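Local coordinates for protein glutathione S-transferase (Bombyx mori, PDB 4E8H) that binds glutathione as a homodimer and probably catalyses its transfer to other substrates, as expected of a glutathione S-transferase, at residues 105-117 against 132-146. Numbering follows the deposited sequence.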
ATOM      1  N   PHE B 105      -4.955  -0.298  -3.617  1.00  7.36           N
ATOM      2  CA  PHE B 105      -5.345   0.328  -4.884  1.00  7.46           C
ATOM      3  C   PHE B 105      -4.967   1.806  -4.875  1.00  7.57           C
ATOM      4  O   PHE B 105      -4.349   2.300  -5.816  1.00  7.47           O
ATOM      5  CB  PHE B 105      -6.852   0.162  -5.136  1.00  7.46           C
ATOM      6  CG  PHE B 105      -7.371   0.942  -6.322  1.00  7.57           C
ATOM      7  CD1 PHE B 105      -7.174   0.482  -7.622  1.00  7.35           C
ATOM      8  CD2 PHE B 105      -8.075   2.130  -6.134  1.00  7.53           C
ATOM      9  CE1 PHE B 105      -7.659   1.200  -8.716  1.00  7.41           C
ATOM     10  CE2 PHE B 105      -8.564   2.855  -7.221  1.00  7.40           C
ATOM     11  CZ  PHE B 105      -8.357   2.389  -8.514  1.00  7.28           C
ATOM     12  N   ASP B 106      -5.336   2.501  -3.801  1.00  7.76           N
ATOM     13  CA  ASP B 106      -5.054   3.924  -3.675  1.00  8.05           C
ATOM     14  C   ASP B 106      -3.552   4.201  -3.744  1.00  7.89           C
ATOM     15  O   ASP B 106      -3.117   5.041  -4.526  1.00  8.00           O
ATOM     16  CB  ASP B 106      -5.660   4.493  -2.388  1.00  8.22           C
ATOM     17  CG  ASP B 106      -5.528   6.007  -2.293  1.00  9.19           C
ATOM     18  OD1 ASP B 106      -5.873   6.708  -3.271  1.00 10.15           O
ATOM     19  OD2 ASP B 106      -5.083   6.495  -1.233  1.00 10.45           O
ATOM     20  N   LEU B 107      -2.765   3.483  -2.947  1.00  7.75           N
ATOM     21  CA  LEU B 107      -1.319   3.699  -2.926  1.00  7.69           C
ATOM     22  C   LEU B 107      -0.628   3.267  -4.223  1.00  7.73           C
ATOM     23  O   LEU B 107       0.101   4.052  -4.836  1.00  7.73           O
ATOM     24  CB  LEU B 107      -0.669   3.004  -1.718  1.00  7.50           C
ATOM     25  CG  LEU B 107       0.865   3.046  -1.611  1.00  7.13           C
ATOM     26  CD1 LEU B 107       1.417   4.474  -1.693  1.00  6.48           C
ATOM     27  CD2 LEU B 107       1.336   2.372  -0.329  1.00  6.45           C
ATOM     28  N   GLY B 108      -0.858   2.024  -4.631  1.00  7.72           N
ATOM     29  CA  GLY B 108      -0.111   1.436  -5.741  1.00  7.71           C
ATOM     30  C   GLY B 108      -0.636   1.731  -7.134  1.00  7.66           C
ATOM     31  O   GLY B 108       0.057   1.479  -8.119  1.00  7.70           O
ATOM     32  N   THR B 109      -1.854   2.261  -7.224  1.00  7.51           N
ATOM     33  CA  THR B 109      -2.487   2.499  -8.521  1.00  7.40           C
ATOM     34  C   THR B 109      -2.931   3.954  -8.704  1.00  7.27           C
ATOM     35  O   THR B 109      -2.326   4.691  -9.484  1.00  7.28           O
ATOM     36  CB  THR B 109      -3.666   1.519  -8.769  1.00  7.39           C
ATOM     37  OG1 THR B 109      -3.198   0.170  -8.642  1.00  7.55           O
ATOM     38  CG2 THR B 109      -4.261   1.713 -10.162  1.00  7.49           C
ATOM     39  N   LEU B 110      -3.975   4.361  -7.979  1.00  7.04           N
ATOM     40  CA  LEU B 110      -4.590   5.679  -8.172  1.00  6.83           C
ATOM     41  C   LEU B 110      -3.653   6.839  -7.850  1.00  6.62           C
ATOM     42  O   LEU B 110      -3.422   7.704  -8.698  1.00  6.46           O
ATOM     43  CB  LEU B 110      -5.893   5.813  -7.369  1.00  6.84           C
ATOM     44  CG  LEU B 110      -6.733   7.070  -7.642  1.00  6.92           C
ATOM     45  CD1 LEU B 110      -7.413   7.001  -9.008  1.00  7.26           C
ATOM     46  CD2 LEU B 110      -7.766   7.290  -6.547  1.00  6.96           C
ATOM     47  N   TYR B 111      -3.125   6.858  -6.628  1.00  6.47           N
ATOM     48  CA  TYR B 111      -2.269   7.957  -6.197  1.00  6.41           C
ATOM     49  C   TYR B 111      -0.972   8.033  -6.998  1.00  6.36           C
ATOM     50  O   TYR B 111      -0.518   9.124  -7.345  1.00  6.30           O
ATOM     51  CB  TYR B 111      -1.970   7.884  -4.698  1.00  6.35           C
ATOM     52  CG  TYR B 111      -1.278   9.122  -4.190  1.00  6.84           C
ATOM     53  CD1 TYR B 111      -1.959  10.337  -4.112  1.00  7.25           C
ATOM     54  CD2 TYR B 111       0.061   9.089  -3.804  1.00  6.97           C
ATOM     55  CE1 TYR B 111      -1.328  11.485  -3.659  1.00  7.70           C
ATOM     56  CE2 TYR B 111       0.702  10.233  -3.342  1.00  7.47           C
ATOM     57  CZ  TYR B 111       0.001  11.427  -3.275  1.00  7.78           C
ATOM     58  OH  TYR B 111       0.622  12.566  -2.824  1.00  8.24           O
ATOM     59  N   LEU B 112      -0.388   6.872  -7.286  1.00  6.50           N
ATOM     60  CA  LEU B 112       0.834   6.795  -8.084  1.00  6.62           C
ATOM     61  C   LEU B 112       0.642   7.379  -9.485  1.00  6.80           C
ATOM     62  O   LEU B 112       1.467   8.170  -9.949  1.00  6.76           O
ATOM     63  CB  LEU B 112       1.335   5.348  -8.170  1.00  6.62           C
ATOM     64  CG  LEU B 112       2.512   5.042  -9.105  1.00  6.54           C
ATOM     65  CD1 LEU B 112       3.781   5.790  -8.693  1.00  6.48           C
ATOM     66  CD2 LEU B 112       2.764   3.543  -9.161  1.00  6.66           C
ATOM     67  N   ARG B 113      -0.446   6.981 -10.146  1.00  7.07           N
ATOM     68  CA  ARG B 113      -0.775   7.487 -11.482  1.00  7.39           C
ATOM     69  C   ARG B 113      -1.136   8.974 -11.465  1.00  7.63           C
ATOM     70  O   ARG B 113      -0.849   9.694 -12.426  1.00  7.68           O
ATOM     71  CB  ARG B 113      -1.891   6.657 -12.123  1.00  7.37           C
ATOM     72  CG  ARG B 113      -1.411   5.325 -12.690  1.00  7.24           C
ATOM     73  CD  ARG B 113      -2.544   4.316 -12.789  1.00  7.11           C
ATOM     74  NE  ARG B 113      -2.050   2.960 -13.029  1.00  7.27           N
ATOM     75  CZ  ARG B 113      -2.424   2.180 -14.040  1.00  7.17           C
ATOM     76  NH1 ARG B 113      -3.318   2.601 -14.927  1.00  7.24           N
ATOM     77  NH2 ARG B 113      -1.909   0.963 -14.158  1.00  7.04           N
ATOM     78  N   TYR B 114      -1.763   9.418 -10.375  1.00  7.96           N
ATOM     79  CA  TYR B 114      -2.003  10.842 -10.127  1.00  8.29           C
ATOM     80  C   TYR B 114      -0.675  11.598 -10.068  1.00  8.80           C
ATOM     81  O   TYR B 114      -0.519  12.638 -10.713  1.00  8.64           O
ATOM     82  CB  TYR B 114      -2.804  11.045  -8.829  1.00  8.16           C
ATOM     83  CG  TYR B 114      -2.732  12.450  -8.251  1.00  7.99           C
ATOM     84  CD1 TYR B 114      -3.635  13.435  -8.647  1.00  7.80           C
ATOM     85  CD2 TYR B 114      -1.760  12.789  -7.305  1.00  8.01           C
ATOM     86  CE1 TYR B 114      -3.571  14.725  -8.122  1.00  8.23           C
ATOM     87  CE2 TYR B 114      -1.684  14.075  -6.776  1.00  8.27           C
ATOM     88  CZ  TYR B 114      -2.594  15.037  -7.188  1.00  8.56           C
ATOM     89  OH  TYR B 114      -2.531  16.310  -6.669  1.00  8.79           O
ATOM     90  N   LEU B 115       0.272  11.065  -9.294  1.00  9.48           N
ATOM     91  CA  LEU B 115       1.604  11.662  -9.159  1.00 10.37           C
ATOM     92  C   LEU B 115       2.347  11.728 -10.486  1.00 10.96           C
ATOM     93  O   LEU B 115       2.950  12.751 -10.806  1.00 11.11           O
ATOM     94  CB  LEU B 115       2.457  10.895  -8.143  1.00 10.25           C
ATOM     95  CG  LEU B 115       2.194  11.056  -6.646  1.00 10.28           C
ATOM     96  CD1 LEU B 115       3.099  10.102  -5.882  1.00 10.14           C
ATOM     97  CD2 LEU B 115       2.408  12.494  -6.175  1.00 10.24           C
ATOM     98  N   ASN B 116       2.304  10.638 -11.249  1.00 11.82           N
ATOM     99  CA  ASN B 116       2.996  10.569 -12.536  1.00 12.70           C
ATOM    100  C   ASN B 116       2.451  11.561 -13.564  1.00 13.24           C
ATOM    101  O   ASN B 116       3.209  12.115 -14.364  1.00 13.29           O
ATOM    102  CB  ASN B 116       2.978   9.141 -13.089  1.00 12.69           C
ATOM    103  CG  ASN B 116       3.858   8.188 -12.291  1.00 13.12           C
ATOM    104  OD1 ASN B 116       4.675   8.609 -11.469  1.00 13.62           O
ATOM    105  ND2 ASN B 116       3.694   6.895 -12.536  1.00 13.47           N
ATOM    106  N   LEU B 117       1.140  11.787 -13.526  1.00 13.93           N
ATOM    107  CA  LEU B 117       0.501  12.777 -14.393  1.00 14.69           C
ATOM    108  C   LEU B 117       0.763  14.219 -13.940  1.00 15.33           C
ATOM    109  O   LEU B 117       1.194  15.052 -14.741  1.00 15.42           O
ATOM    110  CB  LEU B 117      -1.009  12.513 -14.509  1.00 14.55           C
ATOM    111  CG  LEU B 117      -1.887  13.503 -15.292  1.00 14.37           C
ATOM    112  CD1 LEU B 117      -1.403  13.708 -16.727  1.00 13.66           C
ATOM    113  CD2 LEU B 117      -3.340  13.052 -15.283  1.00 14.13           C
ATOM    114  N   LYS B 132       0.542   9.592 -19.869  1.00 16.24           N
ATOM    115  CA  LYS B 132       0.427   9.483 -18.417  1.00 15.13           C
ATOM    116  C   LYS B 132      -1.017   9.698 -17.972  1.00 14.27           C
ATOM    117  O   LYS B 132      -1.484   9.052 -17.031  1.00 13.97           O
ATOM    118  CB  LYS B 132       1.360  10.482 -17.727  1.00 15.26           C
ATOM    119  CG  LYS B 132       2.840  10.218 -17.966  1.00 15.76           C
ATOM    120  CD  LYS B 132       3.688  11.415 -17.568  1.00 16.81           C
ATOM    121  CE  LYS B 132       5.151  11.217 -17.938  1.00 17.59           C
ATOM    122  NZ  LYS B 132       5.827  10.207 -17.076  1.00 18.25           N
ATOM    123  N   ALA B 133      -1.716  10.601 -18.658  1.00 13.28           N
ATOM    124  CA  ALA B 133      -3.141  10.818 -18.427  1.00 12.48           C
ATOM    125  C   ALA B 133      -3.941   9.547 -18.699  1.00 11.95           C
ATOM    126  O   ALA B 133      -4.799   9.175 -17.899  1.00 11.89           O
ATOM    127  CB  ALA B 133      -3.650  11.961 -19.278  1.00 12.40           C
ATOM    128  N   ASP B 134      -3.644   8.878 -19.815  1.00 11.34           N
ATOM    129  CA  ASP B 134      -4.316   7.624 -20.175  1.00 10.83           C
ATOM    130  C   ASP B 134      -4.268   6.597 -19.044  1.00 10.47           C
ATOM    131  O   ASP B 134      -5.278   5.958 -18.742  1.00 10.35           O
ATOM    132  CB  ASP B 134      -3.717   7.024 -21.451  1.00 10.87           C
ATOM    133  CG  ASP B 134      -4.128   7.773 -22.708  1.00 10.97           C
ATOM    134  OD1 ASP B 134      -4.985   8.678 -22.627  1.00 10.39           O
ATOM    135  OD2 ASP B 134      -3.580   7.453 -23.783  1.00 11.79           O
ATOM    136  N   LYS B 135      -3.096   6.450 -18.425  1.00 10.08           N
ATOM    137  CA  LYS B 135      -2.920   5.552 -17.280  1.00  9.86           C
ATOM    138  C   LYS B 135      -3.795   5.956 -16.099  1.00  9.37           C
ATOM    139  O   LYS B 135      -4.438   5.103 -15.484  1.00  9.38           O
ATOM    140  CB  LYS B 135      -1.452   5.491 -16.840  1.00 10.04           C
ATOM    141  CG  LYS B 135      -0.482   4.983 -17.906  1.00 11.17           C
ATOM    142  CD  LYS B 135      -0.865   3.607 -18.454  1.00 13.02           C
ATOM    143  CE  LYS B 135      -0.373   2.476 -17.561  1.00 14.12           C
ATOM    144  NZ  LYS B 135      -0.286   1.183 -18.342  1.00 14.83           N
ATOM    145  N   PHE B 136      -3.815   7.251 -15.786  1.00  8.79           N
ATOM    146  CA  PHE B 136      -4.647   7.763 -14.701  1.00  8.34           C
ATOM    147  C   PHE B 136      -6.134   7.561 -14.987  1.00  8.11           C
ATOM    148  O   PHE B 136      -6.882   7.111 -14.116  1.00  8.00           O
ATOM    149  CB  PHE B 136      -4.350   9.240 -14.415  1.00  8.25           C
ATOM    150  CG  PHE B 136      -5.135   9.796 -13.258  1.00  7.97           C
ATOM    151  CD1 PHE B 136      -4.902   9.339 -11.963  1.00  7.55           C
ATOM    152  CD2 PHE B 136      -6.114  10.766 -13.461  1.00  7.45           C
ATOM    153  CE1 PHE B 136      -5.630   9.840 -10.886  1.00  7.55           C
ATOM    154  CE2 PHE B 136      -6.845  11.277 -12.388  1.00  7.56           C
ATOM    155  CZ  PHE B 136      -6.602  10.812 -11.098  1.00  7.30           C
ATOM    156  N   ASP B 137      -6.546   7.889 -16.212  1.00  7.90           N
ATOM    157  CA  ASP B 137      -7.930   7.727 -16.666  1.00  7.85           C
ATOM    158  C   ASP B 137      -8.407   6.279 -16.558  1.00  7.66           C
ATOM    159  O   ASP B 137      -9.565   6.024 -16.216  1.00  7.54           O
ATOM    160  CB  ASP B 137      -8.079   8.203 -18.118  1.00  7.96           C
ATOM    161  CG  ASP B 137      -7.712   9.670 -18.308  1.00  8.56           C
ATOM    162  OD1 ASP B 137      -7.733  10.443 -17.327  1.00  9.18           O
ATOM    163  OD2 ASP B 137      -7.401  10.050 -19.457  1.00  9.46           O
ATOM    164  N   GLU B 138      -7.507   5.342 -16.862  1.00  7.55           N
ATOM    165  CA  GLU B 138      -7.777   3.909 -16.736  1.00  7.60           C
ATOM    166  C   GLU B 138      -8.116   3.544 -15.291  1.00  7.48           C
ATOM    167  O   GLU B 138      -9.030   2.755 -15.042  1.00  7.50           O
ATOM    168  CB  GLU B 138      -6.574   3.089 -17.230  1.00  7.63           C
ATOM    169  CG  GLU B 138      -6.810   1.574 -17.280  1.00  8.39           C
ATOM    170  CD  GLU B 138      -5.549   0.770 -17.580  1.00  9.30           C
ATOM    171  OE1 GLU B 138      -4.450   1.165 -17.129  1.00  9.55           O
ATOM    172  OE2 GLU B 138      -5.662  -0.272 -18.258  1.00  9.68           O
ATOM    173  N   ALA B 139      -7.375   4.131 -14.349  1.00  7.33           N
ATOM    174  CA  ALA B 139      -7.602   3.921 -12.919  1.00  7.22           C
ATOM    175  C   ALA B 139      -8.920   4.533 -12.441  1.00  7.19           C
ATOM    176  O   ALA B 139      -9.582   3.972 -11.564  1.00  7.11           O
ATOM    177  CB  ALA B 139      -6.432   4.469 -12.110  1.00  7.19           C
ATOM    178  N   LEU B 140      -9.293   5.678 -13.014  1.00  7.09           N
ATOM    179  CA  LEU B 140     -10.589   6.298 -12.726  1.00  7.11           C
ATOM    180  C   LEU B 140     -11.753   5.423 -13.199  1.00  6.90           C
ATOM    181  O   LEU B 140     -12.789   5.362 -12.540  1.00  6.92           O
ATOM    182  CB  LEU B 140     -10.695   7.706 -13.330  1.00  7.16           C
ATOM    183  CG  LEU B 140      -9.984   8.887 -12.648  1.00  7.63           C
ATOM    184  CD1 LEU B 140     -10.325  10.186 -13.367  1.00  7.82           C
ATOM    185  CD2 LEU B 140     -10.336   9.004 -11.162  1.00  7.84           C
ATOM    186  N   GLY B 141     -11.574   4.749 -14.335  1.00  6.80           N
ATOM    187  CA  GLY B 141     -12.558   3.785 -14.837  1.00  6.60           C
ATOM    188  C   GLY B 141     -12.742   2.618 -13.881  1.00  6.57           C
ATOM    189  O   GLY B 141     -13.871   2.195 -13.619  1.00  6.50           O
ATOM    190  N   TRP B 142     -11.625   2.106 -13.361  1.00  6.44           N
ATOM    191  CA  TRP B 142     -11.651   1.066 -12.334  1.00  6.49           C
ATOM    192  C   TRP B 142     -12.356   1.523 -11.053  1.00  6.43           C
ATOM    193  O   TRP B 142     -13.194   0.794 -10.516  1.00  6.52           O
ATOM    194  CB  TRP B 142     -10.238   0.574 -12.006  1.00  6.50           C
ATOM    195  CG  TRP B 142      -9.548  -0.170 -13.119  1.00  6.76           C
ATOM    196  CD1 TRP B 142     -10.135  -0.919 -14.103  1.00  6.65           C
ATOM    197  CD2 TRP B 142      -8.133  -0.264 -13.336  1.00  6.90           C
ATOM    198  NE1 TRP B 142      -9.175  -1.454 -14.928  1.00  7.07           N
ATOM    199  CE2 TRP B 142      -7.938  -1.072 -14.478  1.00  6.96           C
ATOM    200  CE3 TRP B 142      -7.011   0.263 -12.680  1.00  6.96           C
ATOM    201  CZ2 TRP B 142      -6.664  -1.368 -14.981  1.00  7.16           C
ATOM    202  CZ3 TRP B 142      -5.745  -0.032 -13.179  1.00  7.11           C
ATOM    203  CH2 TRP B 142      -5.584  -0.840 -14.320  1.00  7.17           C
ATOM    204  N   LEU B 143     -12.018   2.717 -10.564  1.00  6.31           N
ATOM    205  CA  LEU B 143     -12.686   3.277  -9.383  1.00  6.19           C
ATOM    206  C   LEU B 143     -14.189   3.419  -9.613  1.00  6.26           C
ATOM    207  O   LEU B 143     -14.993   3.082  -8.737  1.00  6.03           O
ATOM    208  CB  LEU B 143     -12.076   4.624  -8.976  1.00  6.09           C
ATOM    209  CG  LEU B 143     -12.701   5.379  -7.791  1.00  5.86           C
ATOM    210  CD1 LEU B 143     -12.630   4.588  -6.481  1.00  5.20           C
ATOM    211  CD2 LEU B 143     -12.042   6.738  -7.628  1.00  5.88           C
ATOM    212  N   ASN B 144     -14.559   3.913 -10.794  1.00  6.43           N
ATOM    213  CA  ASN B 144     -15.964   4.006 -11.172  1.00  6.87           C
ATOM    214  C   ASN B 144     -16.654   2.640 -11.120  1.00  7.31           C
ATOM    215  O   ASN B 144     -17.793   2.532 -10.661  1.00  7.35           O
ATOM    216  CB  ASN B 144     -16.127   4.631 -12.559  1.00  6.60           C
ATOM    217  CG  ASN B 144     -17.556   5.056 -12.834  1.00  6.49           C
ATOM    218  OD1 ASN B 144     -18.039   6.044 -12.279  1.00  6.06           O
ATOM    219  ND2 ASN B 144     -18.243   4.306 -13.688  1.00  5.58           N
ATOM    220  N   THR B 145     -15.951   1.607 -11.579  1.00  8.00           N
ATOM    221  CA  THR B 145     -16.455   0.234 -11.535  1.00  8.76           C
ATOM    222  C   THR B 145     -16.566  -0.286 -10.098  1.00  9.27           C
ATOM    223  O   THR B 145     -17.541  -0.960  -9.761  1.00  9.36           O
ATOM    224  CB  THR B 145     -15.594  -0.713 -12.409  1.00  8.70           C
ATOM    225  OG1 THR B 145     -15.578  -0.222 -13.753  1.00  8.83           O
ATOM    226  CG2 THR B 145     -16.151  -2.140 -12.412  1.00  8.84           C
ATOM    227  N   PHE B 146     -15.583   0.039  -9.254  1.00  9.96           N
ATOM    228  CA  PHE B 146     -15.619  -0.367  -7.841  1.00 10.63           C
ATOM    229  C   PHE B 146     -16.886   0.149  -7.166  1.00 11.30           C
ATOM    230  O   PHE B 146     -17.420  -0.489  -6.258  1.00 11.34           O
ATOM    231  CB  PHE B 146     -14.393   0.135  -7.059  1.00 10.45           C
ATOM    232  CG  PHE B 146     -13.069  -0.431  -7.525  1.00 10.16           C
ATOM    233  CD1 PHE B 146     -13.003  -1.542  -8.366  1.00  9.85           C
ATOM    234  CD2 PHE B 146     -11.878   0.142  -7.086  1.00  9.74           C
ATOM    235  CE1 PHE B 146     -11.775  -2.049  -8.785  1.00  9.99           C
ATOM    236  CE2 PHE B 146     -10.648  -0.362  -7.493  1.00  9.84           C
ATOM    237  CZ  PHE B 146     -10.595  -1.460  -8.344  1.00  9.85           C
TER
HETATM  238  O   HOH W   1      -0.084   8.423 -14.775  1.00  7.56           O
HETATM  239  O   HOH W   2      -2.255  -0.382 -16.618  1.00 36.70           O
HETATM  240  O   HOH W   3       5.822  11.527 -14.243  1.00 20.47           O
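Phe105 takes the edge of the Phe146 ring over one face in a T-shaped pair, CE2 of Phe146 lying 3.6 Å from CD1 of Phe105, while its own rim meets Trp142 and Ala139 O. Thr109 sets CG2 against the edge of the Trp142 indole. Leu110 CD1 touches Phe136 CE1 at the side of the ring, Ala139 CB and Leu140 CD2. Arg113, extended from CG to NE, slides between Ala139, Lys135, Glu138 and Trp142. Its NH1 donates twice within the guanidinium plane: to Lys135 O (2.8 Å) and, in a salt bridge, to the anti side of Glu138 OE1 (2.9 Å, N-H...O 166°). Trp142 covers one face of that plane, the Lys135 CE methylene the other. With Arg113 cut back to an alanine, Glu138 would probably lose its charge partner across the contact and a gap would open beside Trp142. Tyr114 CB packs 3.7 Å from Phe136 CE1, and Leu117 closes on Phe136 and Ala133. The segments 105-117 and 132-146 run antiparallel at 155° and so join helices 93-124 and 130-146 within the all-helical C-terminal domain by knobs-into-holes packing with one polar knob. Water accepts from Arg113 NH2 and Lys135 NZ and donates to Glu138 OE1, so the one carboxylate probably balances both positive charges, Arg113 directly and Lys135 through the water.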